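Local atomic coordinates of ArCE4A (PDB entry 5LFZ), a protein that probably removes acetyl groups from N-acetylglucosamine-containing polysaccharides such as chitin, as a metal-dependent deacetylase of carbohydrate esterase family 4. Residues A[59-62]-A[63-66]; A[44-48]-A[49-53]. One frame throughout, in Å; residues are numbered along the deposited sequence.

Interaction 1 (A[59-62]-A[63-66]); sequences GKNV and KKYP
The side chains of Asn61, in the last turn of helix 59-62, and of Lys64 three residues on pass each other at a slant. Lys64 bends at its third torsion (-64°), which brings its CE to 4.1 Å from Asn61 CA. Lys64 NZ then stands 3.9 Å from Asn61 OD1, too far for a hydrogen bond, so the two polar ends are neighbours rather than partners. Tyr65 presents the edge of its ring to the same residue: Asn61 O lies in the ring plane, 3.3 Å from Tyr65 CD1. That carbonyl oxygen, Asn61 O, also accepts Lys64 N at 3.2 Å.

Residues 62 to 65 form a type I beta turn, closed by Tyr65 N to Val62 O at 2.9 Å; it takes the chain from the short helix 59-62 into helix 66-74, whose N-cap is Tyr65. Pro66 follows as the first residue of that helix, and Pro66 CD comes within 4.2 Å of Val62 O.

Lys63 leaves by another route. Lys63 CG, turned beside its own backbone N (chi1 -49°), lies 3.6 Å from Gly59 O and also close to Lys60 O, so the base of the chain rests on the carbonyls of the preceding helical turn. The side chain also touches Phe84 and Ala107, and NZ makes a long, weak ion pair with Glu106. Val62 packs its side chain on Ala107 and Ala111 of helix 94-112, while Asn61 and Tyr65 both touch Pro35.

Interaction 2 (A[44-48]-A[49-53]); sequences DELSE and QHTPA
Leu46 O takes two backbone N-H groups from opposite faces of its carbonyl plane, Thr51 N at 2.9 Å and Gln49 N at 3.3 Å. The Thr51 bond is the straighter, with an N-H...O angle of 162° against 136°. Together with His50 N to Ser47 O at 3.0 Å, it makes a Schellman motif that ends helix 39-48; His50, with positive phi, is the C-prime residue. Gln49 N also keeps a weak helical bond to Glu45 O. Just beyond the helix, Thr51 OG1 donates to Gln49 O at 2.9 Å; its hydroxyl lies beside its own backbone N (chi1 -66°), while CG2 is directed to Leu46.

A water ties the last helical turn to the residue after it: it donates to both Glu45 O and Glu45 OE1 and accepts from Gln49 NE2 at 2.7 Å. The same amide nitrogen bonds Pro184 O of helix 177-192, so the Gln49 amide bridges the end of helix 39-48 and helix 177-192, with a weak hydrogen bond between Gln49 OE1 and Ser188 OG to add to it.

Apolar packing centres on buried Leu46, whose side chain crosses that of Thr51 at about a right angle. Leu46 CB lies 3.4 Å from Thr51 O, and Leu46 CD2 meets Thr51 CG2 at 3.9 Å. The other methyl branch, Leu46 CD1, reaches down the chain to Ala53 CB at 3.8 Å. With an alanine here, a gap would probably open beside the Thr51 methyl and Ala53 CB would lose its apolar neighbour. His77 also touches the Leu46 side chain, and His77 ND1 is hydrogen-bonded to Ala53 N.

In the fold
Along the chain interaction 2 comes first: residues 44-53 end helix 39-48 and lead into strand 54-57, and interaction 1 opens just past that strand with helix 59-62. The two therefore sit beyond opposite ends of one short strand of the parallel sheet, flanked there by strands 26-32 and 78-81. The centres of interactions 1 and 2 are 22 Å apart and their nearest atoms about 12 Å, so they do not meet directly. Both belong to the NodB homology region of the polysaccharide deacetylase fold. Interaction 1 lies toward the metal site of Asp33, His82 and His86, with the Lys60 side chain about 9 Å from the nickel ion. Interaction 2 instead faces helix 177-192.

Interaction 1 (A[59-62]-A[63-66])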
ATOM      1  N   GLY A  59      -4.264  -2.604  11.355  1.00 24.17           N
ATOM      2  CA  GLY A  59      -3.988  -2.158  12.706  1.00 24.15           C
ATOM      3  C   GLY A  59      -3.790  -3.289  13.698  1.00 26.85           C
ATOM      4  O   GLY A  59      -2.923  -3.213  14.567  1.00 29.54           O
ATOM      5  N   LYS A  60      -4.587  -4.344  13.561  1.00 28.03           N
ATOM      6  CA  LYS A  60      -4.485  -5.502  14.445  1.00 32.24           C
ATOM      7  C   LYS A  60      -3.097  -6.142  14.359  1.00 31.71           C
ATOM      8  O   LYS A  60      -2.582  -6.656  15.353  1.00 39.41           O
ATOM      9  CB  LYS A  60      -5.567  -6.536  14.103  1.00 37.20           C
ATOM     10  CG  LYS A  60      -5.419  -7.134  12.709  1.00 45.90           C
ATOM     11  CD  LYS A  60      -6.531  -8.111  12.359  1.00 55.39           C
ATOM     12  CE  LYS A  60      -6.343  -8.643  10.942  1.00 61.04           C
ATOM     13  NZ  LYS A  60      -7.426  -9.580  10.529  1.00 59.95           N
ATOM     14  N   ASN A  61      -2.495  -6.089  13.174  1.00 24.88           N
ATOM     15  CA  ASN A  61      -1.182  -6.683  12.929  1.00 29.99           C
ATOM     16  C   ASN A  61      -0.061  -5.774  13.401  1.00 31.12           C
ATOM     17  O   ASN A  61       1.031  -6.236  13.732  1.00 29.78           O
ATOM     18  CB  ASN A  61      -0.983  -6.984  11.439  1.00 28.58           C
ATOM     19  CG  ASN A  61      -1.788  -8.178  10.958  1.00 36.54           C
ATOM     20  OD1 ASN A  61      -2.317  -8.958  11.755  1.00 35.11           O
ATOM     21  ND2 ASN A  61      -1.869  -8.337   9.640  1.00 30.33           N
ATOM     22  N   VAL A  62      -0.344  -4.475  13.425  1.00 30.06           N
ATOM     23  CA  VAL A  62       0.661  -3.460  13.722  1.00 26.33           C
ATOM     24  C   VAL A  62       1.162  -3.565  15.159  1.00 27.56           C
ATOM     25  O   VAL A  62       2.355  -3.385  15.422  1.00 27.34           O
ATOM     26  CB  VAL A  62       0.099  -2.052  13.458  1.00 27.34           C
ATOM     27  CG1 VAL A  62       0.996  -0.978  14.064  1.00 24.93           C
ATOM     28  CG2 VAL A  62      -0.092  -1.832  11.962  1.00 25.74           C
ATOM     29  N   LYS A  63       0.246  -3.870  16.075  1.00 29.76           N
ATOM     30  CA  LYS A  63       0.569  -4.085  17.484  1.00 36.89           C
ATOM     31  C   LYS A  63       1.757  -5.019  17.683  1.00 38.54           C
ATOM     32  O   LYS A  63       2.611  -4.783  18.540  1.00 35.94           O
ATOM     33  CB  LYS A  63      -0.645  -4.658  18.218  1.00 42.75           C
ATOM     34  CG  LYS A  63      -1.931  -3.911  17.955  1.00 48.17           C
ATOM     35  CD  LYS A  63      -2.196  -2.905  19.053  1.00 56.35           C
ATOM     36  CE  LYS A  63      -3.467  -2.123  18.787  1.00 55.51           C
ATOM     37  NZ  LYS A  63      -3.457  -0.823  19.504  1.00 57.62           N
ATOM     38  N   LYS A  64       1.799  -6.075  16.878  1.00 34.32           N
ATOM     39  CA  LYS A  64       2.811  -7.119  16.996  1.00 35.92           C
ATOM     40  C   LYS A  64       4.124  -6.752  16.309  1.00 32.82           C
ATOM     41  O   LYS A  64       5.146  -7.395  16.540  1.00 30.76           O
ATOM     42  CB  LYS A  64       2.285  -8.430  16.411  1.00 38.10           C
ATOM     43  CG  LYS A  64       1.001  -8.934  17.046  1.00 48.32           C
ATOM     44  CD  LYS A  64       0.544 -10.231  16.401  1.00 53.96           C
ATOM     45  CE  LYS A  64       0.185 -10.016  14.940  1.00 57.84           C
ATOM     46  NZ  LYS A  64      -0.385 -11.245  14.320  1.00 62.56           N
ATOM     47  N   TYR A  65       4.098  -5.723  15.466  1.00 29.83           N
ATOM     48  CA  TYR A  65       5.254  -5.414  14.627  1.00 28.30           C
ATOM     49  C   TYR A  65       5.773  -3.978  14.693  1.00 32.41           C
ATOM     50  O   TYR A  65       5.947  -3.346  13.646  1.00 28.55           O
ATOM     51  CB  TYR A  65       4.917  -5.721  13.172  1.00 28.78           C
ATOM     52  CG  TYR A  65       4.927  -7.186  12.833  1.00 25.80           C
ATOM     53  CD1 TYR A  65       3.791  -7.963  12.997  1.00 28.58           C
ATOM     54  CD2 TYR A  65       6.072  -7.788  12.337  1.00 29.21           C
ATOM     55  CE1 TYR A  65       3.797  -9.303  12.684  1.00 33.68           C
ATOM     56  CE2 TYR A  65       6.090  -9.122  12.020  1.00 32.29           C
ATOM     57  CZ  TYR A  65       4.952  -9.877  12.196  1.00 36.62           C
ATOM     58  OH  TYR A  65       4.978 -11.212  11.878  1.00 33.68           O
ATOM     59  N   PRO A  66       6.051  -3.462  15.902  1.00 29.23           N
ATOM     60  CA  PRO A  66       6.474  -2.058  15.986  1.00 26.56           C
ATOM     61  C   PRO A  66       7.822  -1.778  15.319  1.00 26.44           C
ATOM     62  O   PRO A  66       7.962  -0.766  14.637  1.00 26.88           O
ATOM     63  CB  PRO A  66       6.558  -1.809  17.494  1.00 30.11           C
ATOM     64  CG  PRO A  66       6.824  -3.161  18.079  1.00 32.54           C
ATOM     65  CD  PRO A  66       6.037  -4.108  17.227  1.00 30.46           C
TER

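Interaction 2 (A[44-48]-A[49-53])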
ATOM      1  N   ASP A  44      13.899  -6.347   3.088  1.00 27.26           N
ATOM      2  CA  ASP A  44      15.273  -6.664   2.732  1.00 31.22           C
ATOM      3  C   ASP A  44      15.449  -6.614   1.217  1.00 31.13           C
ATOM      4  O   ASP A  44      16.401  -6.015   0.717  1.00 32.82           O
ATOM      5  CB  ASP A  44      15.674  -8.044   3.261  1.00 31.79           C
ATOM      6  CG  ASP A  44      15.875  -8.065   4.765  1.00 34.03           C
ATOM      7  OD1 ASP A  44      15.970  -6.983   5.387  1.00 30.65           O
ATOM      8  OD2 ASP A  44      15.941  -9.174   5.333  1.00 35.13           O
ATOM      9  N   GLU A  45      14.527  -7.237   0.489  1.00 29.03           N
ATOM     10  CA  GLU A  45      14.613  -7.278  -0.969  1.00 29.49           C
ATOM     11  C   GLU A  45      14.465  -5.886  -1.574  1.00 30.04           C
ATOM     12  O   GLU A  45      15.196  -5.522  -2.497  1.00 31.95           O
ATOM     13  CB  GLU A  45      13.553  -8.215  -1.552  1.00 33.56           C
ATOM     14  CG  GLU A  45      13.700  -9.681  -1.149  1.00 38.42           C
ATOM     15  CD  GLU A  45      15.009 -10.300  -1.609  1.00 53.47           C
ATOM     16  OE1 GLU A  45      15.586  -9.822  -2.612  1.00 53.30           O
ATOM     17  OE2 GLU A  45      15.463 -11.272  -0.967  1.00 58.54           O
ATOM     18  N   LEU A  46      13.520  -5.110  -1.053  1.00 27.19           N
ATOM     19  CA  LEU A  46      13.318  -3.745  -1.520  1.00 27.17           C
ATOM     20  C   LEU A  46      14.567  -2.903  -1.286  1.00 31.53           C
ATOM     21  O   LEU A  46      14.967  -2.120  -2.149  1.00 34.45           O
ATOM     22  CB  LEU A  46      12.106  -3.119  -0.831  1.00 25.98           C
ATOM     23  CG  LEU A  46      10.770  -3.682  -1.321  1.00 23.93           C
ATOM     24  CD1 LEU A  46       9.640  -3.201  -0.414  1.00 24.60           C
ATOM     25  CD2 LEU A  46      10.519  -3.268  -2.766  1.00 25.36           C
ATOM     26  N   SER A  47      15.186  -3.089  -0.125  1.00 32.57           N
ATOM     27  CA  SER A  47      16.428  -2.406   0.208  1.00 32.08           C
ATOM     28  C   SER A  47      17.542  -2.756  -0.775  1.00 34.29           C
ATOM     29  O   SER A  47      18.280  -1.879  -1.223  1.00 41.02           O
ATOM     30  CB  SER A  47      16.861  -2.757   1.632  1.00 37.82           C
ATOM     31  OG  SER A  47      18.119  -2.181   1.940  1.00 46.04           O
ATOM     32  N   GLU A  48      17.653  -4.036  -1.115  1.00 35.63           N
ATOM     33  CA  GLU A  48      18.718  -4.501  -1.999  1.00 40.73           C
ATOM     34  C   GLU A  48      18.656  -3.837  -3.371  1.00 38.96           C
ATOM     35  O   GLU A  48      19.676  -3.695  -4.043  1.00 41.87           O
ATOM     36  CB  GLU A  48      18.664  -6.025  -2.139  1.00 46.49           C
ATOM     37  CG  GLU A  48      19.251  -6.759  -0.939  1.00 58.56           C
ATOM     38  CD  GLU A  48      19.029  -8.258  -0.988  1.00 68.30           C
ATOM     39  OE1 GLU A  48      18.635  -8.835   0.048  1.00 68.39           O
ATOM     40  OE2 GLU A  48      19.254  -8.861  -2.061  1.00 71.48           O
ATOM     41  N   GLN A  49      17.468  -3.410  -3.785  1.00 40.20           N
ATOM     42  CA  GLN A  49      17.346  -2.738  -5.070  1.00 42.41           C
ATOM     43  C   GLN A  49      16.909  -1.285  -4.926  1.00 40.43           C
ATOM     44  O   GLN A  49      16.364  -0.705  -5.865  1.00 38.59           O
ATOM     45  CB  GLN A  49      16.379  -3.497  -5.974  1.00 51.13           C
ATOM     46  CG  GLN A  49      16.807  -4.933  -6.213  1.00 51.02           C
ATOM     47  CD  GLN A  49      16.037  -5.595  -7.328  1.00 47.36           C
ATOM     48  OE1 GLN A  49      15.816  -5.003  -8.385  1.00 53.62           O
ATOM     49  NE2 GLN A  49      15.623  -6.833  -7.103  1.00 45.11           N
ATOM     50  N   HIS A  50      17.169  -0.710  -3.750  1.00 43.47           N
ATOM     51  CA  HIS A  50      16.956   0.714  -3.486  1.00 47.72           C
ATOM     52  C   HIS A  50      15.572   1.171  -3.942  1.00 43.03           C
ATOM     53  O   HIS A  50      15.426   2.165  -4.651  1.00 46.39           O
ATOM     54  CB  HIS A  50      18.048   1.545  -4.171  1.00 59.73           C
ATOM     55  CG  HIS A  50      18.019   3.000  -3.813  1.00 76.35           C
ATOM     56  ND1 HIS A  50      17.992   3.999  -4.762  1.00 82.85           N
ATOM     57  CD2 HIS A  50      18.007   3.625  -2.611  1.00 82.12           C
ATOM     58  CE1 HIS A  50      17.969   5.176  -4.162  1.00 85.09           C
ATOM     59  NE2 HIS A  50      17.977   4.976  -2.856  1.00 84.86           N
ATOM     60  N   THR A  51      14.553   0.426  -3.536  1.00 31.81           N
ATOM     61  CA  THR A  51      13.205   0.682  -4.008  1.00 27.53           C
ATOM     62  C   THR A  51      12.253   0.916  -2.850  1.00 28.68           C
ATOM     63  O   THR A  51      12.206   0.115  -1.914  1.00 25.51           O
ATOM     64  CB  THR A  51      12.684  -0.490  -4.858  1.00 27.70           C
ATOM     65  OG1 THR A  51      13.459  -0.592  -6.060  1.00 33.22           O
ATOM     66  CG2 THR A  51      11.226  -0.283  -5.211  1.00 28.99           C
ATOM     67  N   PRO A  52      11.494   2.023  -2.904  1.00 24.76           N
ATOM     68  CA  PRO A  52      10.475   2.305  -1.896  1.00 26.89           C
ATOM     69  C   PRO A  52       9.145   1.674  -2.259  1.00 24.66           C
ATOM     70  O   PRO A  52       8.877   1.415  -3.432  1.00 25.35           O
ATOM     71  CB  PRO A  52      10.373   3.824  -1.927  1.00 27.80           C
ATOM     72  CG  PRO A  52      10.604   4.154  -3.377  1.00 26.18           C
ATOM     73  CD  PRO A  52      11.584   3.106  -3.902  1.00 27.45           C
ATOM     74  N   ALA A  53       8.323   1.423  -1.253  1.00 22.15           N
ATOM     75  CA  ALA A  53       6.991   0.892  -1.479  1.00 19.27           C
ATOM     76  C   ALA A  53       6.040   1.493  -0.457  1.00 22.89           C
ATOM     77  O   ALA A  53       6.471   2.176   0.474  1.00 23.19           O
ATOM     78  CB  ALA A  53       6.993  -0.635  -1.394  1.00 23.91           C
TER
HETATM   79  O   HOH W   1      15.732  -7.503  -4.531  1.00 40.83           O